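Local coordinates for protein tumour necrosis factor receptor (Ectromelia virus, PDB 3ON9) that sequesters chemokines through this C-terminal SECRET domain and, as a whole viral receptor, probably also binds host tumour necrosis factor outside the cell, at residues A[7-12]-A[125-130]; A[16-21]-A[56-61]; A[36-41]-A[85-90]; A[49-54]-A[67-72]; A[96-101]-A[111-116]. One frame throughout, in Å; residues are numbered along the deposited sequence.

Overall arrangement
The five contacts describe the framework of the beta-sandwich itself. Contacts 1 and 4 lie side by side in the five-stranded antiparallel sheet, centres about 10 Å apart, where V11 N bonds to F67 O. Contacts 3 and 5 are neighbours in the six-stranded mixed sheet, centres about 13 Å apart, with L85 O and I87 O taking bonds from T114 N and V116 N. The two sheets meet where L85 packs on V11 and V125, and where I127 and V125 touch V113. Contact 2 closes one end of the sandwich, about 13 Å from contact 3 between centres, and is tied to it by N19 N on E37 OE2.

Contact 1. Residues A[7-12]-A[125-130]; sequences NSIDVE and VYIVYA
I9 and Y129 point the same way from neighbouring antiparallel strands, 8-12 and 125-130, and their face, shared with V11 and I127, is buried under the second sheet. CG1 of I9 reaches CD1 of the Y129 ring at 4.2 Å, and V11 CG2 stands 4.4 Å from I127 CG2. Strand 82-89 covers V11, I127 and Y129, whose phenol oxygen is hydrogen-bonded to E111.

The other face, with S8, D10, E12, Y126, V128 and A130, is partly exposed and carries polar ends and a water. CG of D10 lies anti to its own backbone N (chi1 158°), which lays OD2 alongside V128, 3.6 Å from CG2. E12 slants across Y126, its CB meeting the ring edge 4.0 Å from Y126 CD2. The water joins S8 OG to V128 O.

Between the faces runs the backbone ladder, including V128 N to D10 O at 2.8 Å. It ends in a classic beta bulge: N7 and S8 both face A130, whose O takes N7 N at 2.9 Å and, weakly, S8 N. D10 OD2 and E12 OE2 are 2.5 Å apart, close enough that one probably holds a proton shared with the other, raising the pKa of whichever keeps it.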
# COMPACT_ATOMS: atom_id res chain seq x y z
N ASN A 7 -13.72 -6.43 -5.89
CA ASN A 7 -14.46 -5.71 -4.86
C ASN A 7 -13.58 -5.43 -3.64
O ASN A 7 -14.07 -4.97 -2.62
CB ASN A 7 -15.74 -6.44 -4.43
CG ASN A 7 -15.49 -7.88 -4.01
OD1 ASN A 7 -14.37 -8.35 -4.04
ND2 ASN A 7 -16.55 -8.58 -3.62
N SER A 8 -12.29 -5.72 -3.77
CA SER A 8 -11.36 -5.59 -2.65
C SER A 8 -10.03 -5.05 -3.13
O SER A 8 -9.50 -5.54 -4.13
CB SER A 8 -11.13 -6.97 -2.03
OG SER A 8 -10.12 -6.93 -1.03
N ILE A 9 -9.49 -4.05 -2.44
CA ILE A 9 -8.13 -3.57 -2.71
C ILE A 9 -7.34 -3.60 -1.41
O ILE A 9 -7.81 -3.13 -0.38
CB ILE A 9 -8.08 -2.13 -3.28
CG1 ILE A 9 -9.09 -1.93 -4.40
CG2 ILE A 9 -6.68 -1.82 -3.81
CD1 ILE A 9 -9.13 -0.50 -4.95
N ASP A 10 -6.14 -4.17 -1.50
CA ASP A 10 -5.23 -4.32 -0.39
C ASP A 10 -3.94 -3.65 -0.82
O ASP A 10 -3.44 -3.90 -1.91
CB ASP A 10 -5.03 -5.82 -0.11
CG ASP A 10 -3.74 -6.12 0.63
OD1 ASP A 10 -3.76 -6.08 1.88
OD2 ASP A 10 -2.73 -6.43 -0.04
N VAL A 11 -3.44 -2.73 0.01
CA VAL A 11 -2.16 -2.09 -0.25
C VAL A 11 -1.26 -2.38 0.95
O VAL A 11 -1.65 -2.12 2.08
CB VAL A 11 -2.33 -0.56 -0.45
CG1 VAL A 11 -0.97 0.10 -0.65
CG2 VAL A 11 -3.24 -0.28 -1.63
N GLU A 12 -0.08 -2.94 0.69
CA GLU A 12 0.87 -3.26 1.74
C GLU A 12 2.18 -2.57 1.45
O GLU A 12 2.65 -2.57 0.32
CB GLU A 12 1.14 -4.76 1.80
CG GLU A 12 -0.08 -5.61 2.05
CD GLU A 12 0.15 -7.06 1.64
OE1 GLU A 12 1.05 -7.71 2.20
OE2 GLU A 12 -0.58 -7.53 0.74
N VAL A 125 6.30 -3.01 -1.90
CA VAL A 125 4.92 -2.58 -2.02
C VAL A 125 4.13 -3.66 -2.76
O VAL A 125 4.59 -4.21 -3.76
CB VAL A 125 4.83 -1.26 -2.78
CG1 VAL A 125 3.37 -0.89 -3.05
CG2 VAL A 125 5.51 -0.17 -1.97
N TYR A 126 2.94 -3.97 -2.24
CA TYR A 126 2.00 -4.82 -2.95
C TYR A 126 0.67 -4.11 -3.07
O TYR A 126 0.12 -3.64 -2.08
CB TYR A 126 1.80 -6.15 -2.24
CG TYR A 126 3.08 -6.87 -1.87
CD1 TYR A 126 3.70 -7.75 -2.75
CD2 TYR A 126 3.67 -6.66 -0.63
CE1 TYR A 126 4.88 -8.40 -2.40
CE2 TYR A 126 4.84 -7.30 -0.28
CZ TYR A 126 5.44 -8.16 -1.15
OH TYR A 126 6.61 -8.79 -0.75
N ILE A 127 0.16 -4.03 -4.29
CA ILE A 127 -1.19 -3.52 -4.52
C ILE A 127 -1.98 -4.69 -5.10
O ILE A 127 -1.65 -5.20 -6.17
CB ILE A 127 -1.18 -2.36 -5.50
CG1 ILE A 127 -0.31 -1.23 -4.94
CG2 ILE A 127 -2.63 -1.85 -5.73
CD1 ILE A 127 -0.02 -0.12 -5.91
N VAL A 128 -3.00 -5.12 -4.38
CA VAL A 128 -3.67 -6.38 -4.67
C VAL A 128 -5.16 -6.15 -4.88
O VAL A 128 -5.85 -5.67 -3.98
CB VAL A 128 -3.45 -7.38 -3.53
CG1 VAL A 128 -4.13 -8.71 -3.85
CG2 VAL A 128 -1.96 -7.59 -3.31
N TYR A 129 -5.63 -6.48 -6.07
CA TYR A 129 -7.04 -6.37 -6.39
C TYR A 129 -7.64 -7.76 -6.43
O TYR A 129 -7.12 -8.66 -7.12
CB TYR A 129 -7.20 -5.73 -7.76
CG TYR A 129 -6.47 -4.42 -7.97
CD1 TYR A 129 -7.14 -3.22 -7.85
CD2 TYR A 129 -5.11 -4.39 -8.31
CE1 TYR A 129 -6.50 -2.02 -8.06
CE2 TYR A 129 -4.46 -3.19 -8.52
CZ TYR A 129 -5.16 -2.01 -8.40
OH TYR A 129 -4.55 -0.80 -8.62
N ALA A 130 -8.73 -7.95 -5.70
CA ALA A 130 -9.39 -9.25 -5.66
C ALA A 130 -10.90 -9.14 -5.81
O ALA A 130 -11.53 -8.28 -5.21
CB ALA A 130 -9.06 -9.97 -4.36
O HOH W 1 -7.54 -7.26 -2.05

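Contact 2. Residues A[16-21]-A[56-61]; sequences YPVNKT and YSVVDK
Y56 reaches across to the loop after strand 8-16 and gives its hydroxyl proton to K20 O, with OH 2.7 Å from that oxygen. The side chain leaves with CG anti to the backbone N (chi1 173°), which carries the ring to the loop, with K20 O and T21 O at its edge, in its plane. The other direct hydrogen bond joins backbones: V18 N to K61 O, 2.8 Å and nearly straight at 164°. P17 CA brings a C-H to the same oxygen at 3.3 Å.

Two waters complete the polar contacts. One donates to both V18 O and D60 O; the other lies between T21 O and Y56 O.

Among the apolar pairs, V18 CG2 meets V58 CG2 at 3.9 Å. V58 is also touched by T21, whose CG2 comes at about a right angle to within 4.0 Å of V58 CB. At the far end, the Y16 ring and the K61 chain meet aslant, Y16 CE1 to K61 CB 3.7 Å, and P17 CB lies near K61 CB. Separately, V18 packs over the Y56 hydroxyl, its CB 3.6 Å from Y56 OH.

A63 adds to the packing around V18, Y56 and V58, and E37 holds N19 N. This is a loop folded against the edge strand of a beta-sandwich, near the turn of the 51-59/62-69 hairpin, closing one end of the sheet.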
# COMPACT_ATOMS: atom_id res chain seq x y z
N TYR A 16 12.34 -1.23 5.79
CA TYR A 16 13.46 -1.43 6.69
C TYR A 16 14.59 -0.48 6.30
O TYR A 16 14.87 -0.33 5.13
CB TYR A 16 13.96 -2.87 6.60
CG TYR A 16 14.97 -3.22 7.66
CD1 TYR A 16 14.57 -3.80 8.86
CD2 TYR A 16 16.31 -2.93 7.49
CE1 TYR A 16 15.49 -4.09 9.85
CE2 TYR A 16 17.24 -3.22 8.48
CZ TYR A 16 16.81 -3.80 9.65
OH TYR A 16 17.73 -4.10 10.63
N PRO A 17 15.22 0.17 7.29
CA PRO A 17 14.90 0.14 8.71
C PRO A 17 14.01 1.32 9.10
O PRO A 17 14.10 2.40 8.51
CB PRO A 17 16.26 0.36 9.39
CG PRO A 17 17.09 1.12 8.35
CD PRO A 17 16.40 1.02 7.01
N VAL A 18 13.15 1.12 10.10
CA VAL A 18 12.41 2.23 10.68
C VAL A 18 12.90 2.47 12.10
O VAL A 18 13.35 1.54 12.79
CB VAL A 18 10.87 2.05 10.66
CG1 VAL A 18 10.38 1.94 9.21
CG2 VAL A 18 10.43 0.84 11.47
N ASN A 19 12.85 3.73 12.53
CA ASN A 19 13.32 4.13 13.84
C ASN A 19 12.19 4.57 14.77
O ASN A 19 12.43 4.81 15.95
CB ASN A 19 14.29 5.29 13.70
CG ASN A 19 15.49 4.94 12.87
OD1 ASN A 19 16.31 4.10 13.27
ND2 ASN A 19 15.62 5.57 11.71
N LYS A 20 10.99 4.68 14.22
CA LYS A 20 9.83 5.17 14.98
C LYS A 20 8.70 4.16 14.94
O LYS A 20 8.47 3.52 13.91
CB LYS A 20 9.33 6.49 14.40
CG LYS A 20 10.37 7.58 14.24
CD LYS A 20 11.00 7.95 15.56
CE LYS A 20 12.01 9.07 15.36
NZ LYS A 20 12.65 9.45 16.64
N THR A 21 8.00 4.03 16.06
CA THR A 21 6.87 3.11 16.13
C THR A 21 5.54 3.86 16.20
O THR A 21 4.51 3.33 15.79
CB THR A 21 7.00 2.14 17.32
OG1 THR A 21 7.05 2.87 18.56
CG2 THR A 21 8.27 1.30 17.18
N TYR A 56 0.21 -0.02 10.84
CA TYR A 56 1.65 0.20 10.83
C TYR A 56 2.16 -0.46 12.10
O TYR A 56 1.84 -0.03 13.21
CB TYR A 56 1.97 1.71 10.81
CG TYR A 56 3.43 2.05 10.96
CD1 TYR A 56 4.28 2.09 9.86
CD2 TYR A 56 3.97 2.35 12.21
CE1 TYR A 56 5.64 2.39 10.01
CE2 TYR A 56 5.31 2.65 12.37
CZ TYR A 56 6.14 2.68 11.26
OH TYR A 56 7.47 3.00 11.41
N SER A 57 2.94 -1.52 11.94
CA SER A 57 3.34 -2.34 13.07
C SER A 57 4.80 -2.74 12.91
O SER A 57 5.24 -3.10 11.80
CB SER A 57 2.44 -3.58 13.16
OG SER A 57 2.71 -4.31 14.35
N VAL A 58 5.55 -2.69 14.01
CA VAL A 58 7.00 -2.77 13.96
C VAL A 58 7.56 -3.87 14.88
O VAL A 58 7.08 -4.06 16.01
CB VAL A 58 7.65 -1.42 14.35
CG1 VAL A 58 9.16 -1.54 14.37
CG2 VAL A 58 7.20 -0.31 13.39
N VAL A 59 8.56 -4.58 14.38
CA VAL A 59 9.35 -5.49 15.20
C VAL A 59 10.79 -5.08 14.99
O VAL A 59 11.31 -5.19 13.88
CB VAL A 59 9.17 -6.95 14.77
CG1 VAL A 59 10.15 -7.86 15.52
CG2 VAL A 59 7.72 -7.39 15.01
N ASP A 60 11.40 -4.57 16.06
CA ASP A 60 12.71 -3.94 16.02
C ASP A 60 12.74 -2.78 15.02
O ASP A 60 12.17 -1.72 15.29
CB ASP A 60 13.82 -4.96 15.79
CG ASP A 60 15.20 -4.43 16.18
OD1 ASP A 60 15.29 -3.41 16.89
OD2 ASP A 60 16.19 -5.06 15.76
N LYS A 61 13.40 -2.97 13.88
CA LYS A 61 13.46 -1.90 12.89
C LYS A 61 12.70 -2.26 11.62
O LYS A 61 12.82 -1.59 10.60
CB LYS A 61 14.91 -1.55 12.54
CG LYS A 61 15.73 -1.00 13.71
CD LYS A 61 17.15 -0.71 13.24
CE LYS A 61 17.92 0.10 14.28
NZ LYS A 61 18.37 -0.75 15.42
O HOH W 2 12.41 1.08 15.36
O HOH W 3 3.86 0.67 15.16

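Contact 3. Residues A[36-41]-A[85-90]; sequences SELTIT and LEIKCN
L38 and I40 are the bumps that strand 38-41 offers on the inward face, and the side chains of strand 85-89 receive them. The L38 chain crosses I87 at a slant, and its CD2 branch settles between I87 CG2, 3.8 Å away, and the sulfur of C89 at 4.1 Å. C89 is locked there by its disulfide to C119, so this branch rests on a covalently fixed wall.

I40 lies side by side with L85. With CG2 of I40 anti to its backbone N, that branch swings toward the partner strand and fits against L85 CD1 at 3.7 Å, while I40 CG1 meets I87 CG1 at 4.3 Å. F67 and S65 of the other sheet press on I40, and V11 and I13 on L85, so these bumps form part of the surface on which the two sheets pack.

On the opposite face T39, T41, E86 and K88 are partly exposed. K88 leaves beside T39, then bends at chi2 and chi4 until NZ comes back to the carbonyl O of C89 at 3.0 Å.

Four backbone bonds tie T39 to K88 and T41 to E86; past them N90 N makes a weak one to E37 O. A water lies 2.6 Å from E86 OE2 and also bonds to T41 OG1. Chemically the ribbon is two-sided: greasy branches and a disulfide inside, and outside a carboxylate and an ammonium whose polar ends are met by water or by main chain.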
# COMPACT_ATOMS: atom_id res chain seq x y z
N SER A 36 7.25 10.46 12.29
CA SER A 36 8.00 11.70 12.15
C SER A 36 9.11 11.55 11.13
O SER A 36 9.80 12.53 10.84
CB SER A 36 8.59 12.12 13.49
OG SER A 36 9.43 11.10 14.01
N GLU A 37 9.31 10.35 10.58
CA GLU A 37 10.41 10.13 9.62
C GLU A 37 9.95 9.64 8.24
O GLU A 37 10.71 9.72 7.27
CB GLU A 37 11.46 9.17 10.19
CG GLU A 37 10.96 7.74 10.27
CD GLU A 37 11.99 6.77 10.83
OE1 GLU A 37 13.16 7.15 11.05
OE2 GLU A 37 11.60 5.61 11.06
N LEU A 38 8.72 9.14 8.15
CA LEU A 38 8.21 8.57 6.90
C LEU A 38 6.73 8.88 6.75
O LEU A 38 5.98 8.77 7.72
CB LEU A 38 8.39 7.04 6.89
CG LEU A 38 9.77 6.52 6.49
CD1 LEU A 38 10.02 5.13 7.07
CD2 LEU A 38 9.93 6.53 4.99
N THR A 39 6.30 9.24 5.54
CA THR A 39 4.87 9.41 5.28
C THR A 39 4.51 8.56 4.07
O THR A 39 5.20 8.60 3.05
CB THR A 39 4.49 10.87 5.00
OG1 THR A 39 4.87 11.69 6.11
CG2 THR A 39 2.96 10.99 4.79
N ILE A 40 3.44 7.79 4.20
CA ILE A 40 2.91 7.02 3.08
C ILE A 40 1.57 7.64 2.69
O ILE A 40 0.66 7.73 3.51
CB ILE A 40 2.70 5.55 3.45
CG1 ILE A 40 4.00 4.95 4.01
CG2 ILE A 40 2.21 4.77 2.23
CD1 ILE A 40 3.81 3.59 4.66
N THR A 41 1.48 8.06 1.43
CA THR A 41 0.29 8.73 0.90
C THR A 41 -0.33 7.92 -0.23
O THR A 41 0.32 7.60 -1.23
CB THR A 41 0.63 10.16 0.40
OG1 THR A 41 1.22 10.91 1.46
CG2 THR A 41 -0.62 10.88 -0.12
N LEU A 85 0.68 5.77 -4.88
CA LEU A 85 1.26 5.60 -3.56
C LEU A 85 2.61 6.28 -3.55
O LEU A 85 3.41 6.07 -4.46
CB LEU A 85 1.46 4.11 -3.30
CG LEU A 85 1.76 3.67 -1.88
CD1 LEU A 85 0.55 3.96 -0.97
CD2 LEU A 85 2.09 2.18 -1.87
N GLU A 86 2.87 7.10 -2.54
CA GLU A 86 4.16 7.75 -2.39
C GLU A 86 4.69 7.49 -1.00
O GLU A 86 3.96 7.64 -0.01
CB GLU A 86 4.01 9.26 -2.62
CG GLU A 86 5.29 10.05 -2.33
CD GLU A 86 5.01 11.52 -2.03
OE1 GLU A 86 5.18 12.36 -2.95
OE2 GLU A 86 4.60 11.85 -0.88
N ILE A 87 5.95 7.07 -0.92
CA ILE A 87 6.64 6.92 0.35
C ILE A 87 7.65 8.06 0.46
O ILE A 87 8.60 8.15 -0.33
CB ILE A 87 7.34 5.54 0.46
CG1 ILE A 87 6.32 4.40 0.39
CG2 ILE A 87 8.15 5.45 1.76
CD1 ILE A 87 5.88 4.00 -1.02
N LYS A 88 7.45 8.94 1.45
CA LYS A 88 8.25 10.15 1.59
C LYS A 88 9.14 10.11 2.83
O LYS A 88 8.65 10.08 3.95
CB LYS A 88 7.34 11.39 1.64
CG LYS A 88 8.01 12.69 2.11
CD LYS A 88 9.13 13.12 1.16
CE LYS A 88 9.47 14.60 1.32
NZ LYS A 88 9.83 14.97 2.72
N CYS A 89 10.46 10.08 2.59
CA CYS A 89 11.45 10.13 3.66
C CYS A 89 11.59 11.55 4.17
O CYS A 89 11.46 12.49 3.40
CB CYS A 89 12.84 9.71 3.15
SG CYS A 89 12.98 7.97 2.65
N ASN A 90 11.92 11.69 5.45
CA ASN A 90 11.99 12.99 6.08
C ASN A 90 12.77 14.03 5.29
O ASN A 90 12.28 15.15 5.10
CB ASN A 90 12.55 12.89 7.50
CG ASN A 90 12.62 14.23 8.18
OD1 ASN A 90 11.59 14.77 8.62
ND2 ASN A 90 13.82 14.79 8.25
O HOH W 4 3.86 10.65 1.36

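Contact 4. Residues A[49-54]-A[67-72]; sequences PVFIGD and FFTNDK
F51 and T69 meet at the open end of a beta hairpin, strands 51-59 and 62-69, where a classic beta bulge shifts the register by one residue, I52 and G53 both facing F68. Backbone bonds define it: F68 O accepts I52 N at 3.0 Å and, weakly, G53 N at 3.4 Å, while F68 N returns a bond to G53 O. N70 N reaches V50 O, and a water accepts from both V50 N and N70 ND2.

Ring contacts occupy both faces. CA of G53 lies over the F68 ring, which is swung back across it because CG stands between the backbone N and carbonyl carbon (chi1 60°). Inward, F51 CD1 packs on F67 CB at 3.7 Å; I9 and V11 cover F51, and L42 touches both phenylalanines. D54 CB touches F67 CD1, and its carboxylate is held by S25.

T69 OG1 bonds to N70 O and also takes I9 N from the next strand. Its methyl points into F51: CG2 sits 3.5 Å from the ring centroid, only 3° off the normal.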
# COMPACT_ATOMS: atom_id res chain seq x y z
N PRO A 49 -14.31 0.55 -4.53
CA PRO A 49 -14.22 0.07 -3.14
C PRO A 49 -13.58 1.12 -2.25
O PRO A 49 -12.54 1.67 -2.62
CB PRO A 49 -13.28 -1.14 -3.27
CG PRO A 49 -13.51 -1.61 -4.71
CD PRO A 49 -13.64 -0.34 -5.49
N VAL A 50 -14.19 1.39 -1.10
CA VAL A 50 -13.73 2.49 -0.23
C VAL A 50 -12.70 2.01 0.79
O VAL A 50 -12.85 0.95 1.41
CB VAL A 50 -14.89 3.27 0.43
CG1 VAL A 50 -15.82 3.83 -0.65
CG2 VAL A 50 -15.66 2.40 1.38
N PHE A 51 -11.64 2.78 0.95
CA PHE A 51 -10.63 2.43 1.93
C PHE A 51 -11.13 2.75 3.33
O PHE A 51 -11.60 3.86 3.59
CB PHE A 51 -9.31 3.14 1.62
CG PHE A 51 -8.55 2.50 0.50
CD1 PHE A 51 -7.64 1.48 0.76
CD2 PHE A 51 -8.77 2.88 -0.81
CE1 PHE A 51 -6.95 0.86 -0.27
CE2 PHE A 51 -8.08 2.27 -1.86
CZ PHE A 51 -7.17 1.25 -1.59
N ILE A 52 -11.06 1.76 4.22
CA ILE A 52 -11.66 1.86 5.54
C ILE A 52 -10.70 1.66 6.70
O ILE A 52 -11.03 1.99 7.84
CB ILE A 52 -12.81 0.83 5.74
CG1 ILE A 52 -12.29 -0.60 5.56
CG2 ILE A 52 -13.99 1.13 4.80
CD1 ILE A 52 -13.34 -1.65 5.82
N GLY A 53 -9.53 1.10 6.42
CA GLY A 53 -8.63 0.79 7.51
C GLY A 53 -7.18 0.84 7.09
O GLY A 53 -6.87 0.75 5.90
N ASP A 54 -6.31 0.99 8.08
CA ASP A 54 -4.88 0.93 7.82
C ASP A 54 -4.13 0.44 9.04
O ASP A 54 -4.72 0.22 10.09
CB ASP A 54 -4.33 2.27 7.33
CG ASP A 54 -4.61 3.42 8.27
OD1 ASP A 54 -4.83 3.20 9.49
OD2 ASP A 54 -4.59 4.56 7.77
N PHE A 67 -3.07 -0.26 3.73
CA PHE A 67 -4.44 0.26 3.70
C PHE A 67 -5.30 -0.80 3.03
O PHE A 67 -4.83 -1.51 2.15
CB PHE A 67 -4.54 1.53 2.85
CG PHE A 67 -3.53 2.60 3.17
CD1 PHE A 67 -3.92 3.74 3.88
CD2 PHE A 67 -2.23 2.52 2.70
CE1 PHE A 67 -3.01 4.75 4.16
CE2 PHE A 67 -1.31 3.51 2.96
CZ PHE A 67 -1.70 4.64 3.70
N PHE A 68 -6.57 -0.91 3.42
CA PHE A 68 -7.45 -1.85 2.73
C PHE A 68 -8.88 -1.36 2.69
O PHE A 68 -9.28 -0.50 3.47
CB PHE A 68 -7.38 -3.23 3.39
CG PHE A 68 -7.80 -3.23 4.83
CD1 PHE A 68 -9.11 -3.51 5.19
CD2 PHE A 68 -6.88 -2.93 5.82
CE1 PHE A 68 -9.50 -3.50 6.53
CE2 PHE A 68 -7.26 -2.93 7.15
CZ PHE A 68 -8.57 -3.20 7.51
N THR A 69 -9.65 -1.92 1.76
CA THR A 69 -11.01 -1.47 1.54
C THR A 69 -12.04 -2.39 2.15
O THR A 69 -11.76 -3.54 2.49
CB THR A 69 -11.34 -1.45 0.03
OG1 THR A 69 -11.36 -2.79 -0.48
CG2 THR A 69 -10.32 -0.64 -0.73
N ASN A 70 -13.24 -1.87 2.26
CA ASN A 70 -14.43 -2.68 2.38
C ASN A 70 -14.47 -3.63 1.19
O ASN A 70 -14.03 -3.27 0.10
CB ASN A 70 -15.64 -1.76 2.36
CG ASN A 70 -16.95 -2.51 2.27
OD1 ASN A 70 -17.17 -3.48 3.00
ND2 ASN A 70 -17.83 -2.07 1.39
N ASP A 71 -14.97 -4.85 1.38
CA ASP A 71 -15.00 -5.80 0.28
C ASP A 71 -16.40 -6.16 -0.21
O ASP A 71 -16.58 -7.21 -0.82
CB ASP A 71 -14.19 -7.06 0.64
CG ASP A 71 -14.68 -7.73 1.91
OD1 ASP A 71 -14.02 -8.71 2.34
OD2 ASP A 71 -15.70 -7.29 2.47
N LYS A 72 -17.37 -5.27 0.00
CA LYS A 72 -18.76 -5.56 -0.37
C LYS A 72 -19.24 -4.92 -1.68
O LYS A 72 -20.29 -5.30 -2.20
CB LYS A 72 -19.71 -5.19 0.78
CG LYS A 72 -19.39 -5.88 2.10
CD LYS A 72 -19.28 -7.39 1.94
CE LYS A 72 -18.57 -8.03 3.13
NZ LYS A 72 -18.06 -9.40 2.82
O HOH W 5 -16.66 -0.32 -0.67

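Contact 5. Residues A[96-101]-A[111-116]; sequences RQLTPT and ETVTVV
R96 sets off with CG between its backbone N and carbonyl carbon (chi1 76°), and V115 places CG1 likewise (chi1 56°), which brings that methyl against the R96 chain; as a hydrogen-bonded pair the two residues already point the same way. They belong to the short antiparallel pairing of strands 95-97 and 110-116, at the edge of the mixed sheet of the beta-sandwich. R96 stays extended from CG to NE and drapes its hydrocarbon part along the valine: CG lies 3.5 Å from V115 CG1, and NE is close to the same methyl.

L98 fills in alongside both. CD2 comes to 3.9 Å from V115 CG1, and this same branch lies against one face of the R96 guanidinium. CD1 instead meets V113 CG1 at 3.8 Å. Y144 and L123 of the other sheet close over L98, which is buried, whereas R96 and Q97 are exposed.

R96 and V115 exchange two backbone bonds, each 2.9 Å between N and O. One step past L98 N a water bridges the backbones, donating to L98 O and accepting from V113 N. The direct bond next to this water is almost straight: L98 N to V113 O, 2.9 Å, with 177° at the hydrogen.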
# COMPACT_ATOMS: atom_id res chain seq x y z
N ARG A 96 11.32 9.35 -7.24
CA ARG A 96 11.61 8.38 -8.29
C ARG A 96 10.52 7.32 -8.32
O ARG A 96 9.83 7.10 -7.33
CB ARG A 96 12.99 7.75 -8.11
CG ARG A 96 13.07 6.70 -7.03
CD ARG A 96 14.46 6.08 -7.01
NE ARG A 96 14.58 5.04 -5.99
CZ ARG A 96 14.56 3.74 -6.25
NH1 ARG A 96 14.41 3.32 -7.50
NH2 ARG A 96 14.68 2.85 -5.27
N GLN A 97 10.34 6.70 -9.47
CA GLN A 97 9.29 5.73 -9.67
C GLN A 97 9.84 4.32 -9.49
O GLN A 97 10.97 4.03 -9.89
CB GLN A 97 8.68 5.91 -11.07
CG GLN A 97 8.67 4.69 -11.94
CD GLN A 97 8.36 5.01 -13.40
OE1 GLN A 97 7.40 5.71 -13.69
NE2 GLN A 97 9.18 4.49 -14.31
N LEU A 98 9.04 3.46 -8.87
CA LEU A 98 9.34 2.03 -8.78
C LEU A 98 8.62 1.30 -9.90
O LEU A 98 7.52 1.69 -10.31
CB LEU A 98 8.91 1.46 -7.43
CG LEU A 98 9.54 2.14 -6.21
CD1 LEU A 98 9.27 1.32 -4.96
CD2 LEU A 98 11.04 2.33 -6.41
N THR A 99 9.25 0.24 -10.40
CA THR A 99 8.70 -0.55 -11.49
C THR A 99 8.24 -1.88 -10.93
O THR A 99 8.97 -2.52 -10.19
CB THR A 99 9.77 -0.78 -12.57
OG1 THR A 99 10.12 0.48 -13.15
CG2 THR A 99 9.25 -1.70 -13.66
N PRO A 100 7.01 -2.29 -11.29
CA PRO A 100 6.46 -3.55 -10.75
C PRO A 100 7.15 -4.75 -11.36
O PRO A 100 7.79 -4.65 -12.41
CB PRO A 100 4.99 -3.53 -11.19
CG PRO A 100 4.81 -2.36 -12.05
CD PRO A 100 6.11 -1.66 -12.26
N THR A 101 7.02 -5.91 -10.72
CA THR A 101 7.70 -7.09 -11.23
C THR A 101 6.92 -7.81 -12.33
O THR A 101 7.45 -8.70 -12.97
CB THR A 101 8.04 -8.07 -10.10
OG1 THR A 101 6.82 -8.53 -9.51
CG2 THR A 101 8.92 -7.41 -9.05
N GLU A 111 -1.67 1.69 -11.63
CA GLU A 111 -1.05 2.06 -10.37
C GLU A 111 0.35 2.65 -10.57
O GLU A 111 1.05 2.34 -11.54
CB GLU A 111 -1.06 0.90 -9.37
CG GLU A 111 -0.57 -0.44 -9.87
CD GLU A 111 -1.52 -1.13 -10.86
OE1 GLU A 111 -2.75 -1.19 -10.64
OE2 GLU A 111 -1.00 -1.61 -11.87
N THR A 112 0.71 3.56 -9.67
CA THR A 112 2.06 4.12 -9.64
C THR A 112 2.54 4.15 -8.20
O THR A 112 1.76 4.43 -7.28
CB THR A 112 2.16 5.54 -10.22
OG1 THR A 112 1.64 6.49 -9.27
CG2 THR A 112 1.42 5.63 -11.54
N VAL A 113 3.81 3.84 -8.03
CA VAL A 113 4.44 3.83 -6.72
C VAL A 113 5.71 4.65 -6.82
O VAL A 113 6.54 4.43 -7.71
CB VAL A 113 4.79 2.40 -6.28
CG1 VAL A 113 5.62 2.44 -5.00
CG2 VAL A 113 3.51 1.57 -6.10
N THR A 114 5.83 5.62 -5.92
CA THR A 114 6.93 6.58 -5.94
C THR A 114 7.61 6.59 -4.58
O THR A 114 6.95 6.41 -3.56
CB THR A 114 6.39 8.00 -6.21
OG1 THR A 114 5.92 8.08 -7.56
CG2 THR A 114 7.47 9.05 -5.97
N VAL A 115 8.92 6.81 -4.56
CA VAL A 115 9.65 6.97 -3.30
C VAL A 115 10.46 8.27 -3.38
O VAL A 115 10.98 8.62 -4.44
CB VAL A 115 10.56 5.75 -3.00
CG1 VAL A 115 11.54 5.49 -4.15
CG2 VAL A 115 11.29 5.95 -1.69
N VAL A 116 10.53 8.99 -2.26
CA VAL A 116 11.24 10.26 -2.19
C VAL A 116 12.30 10.17 -1.08
O VAL A 116 11.98 10.13 0.11
CB VAL A 116 10.27 11.46 -1.93
CG1 VAL A 116 11.01 12.78 -2.12
CG2 VAL A 116 9.05 11.40 -2.87
O HOH W 6 5.28 3.09 -10.50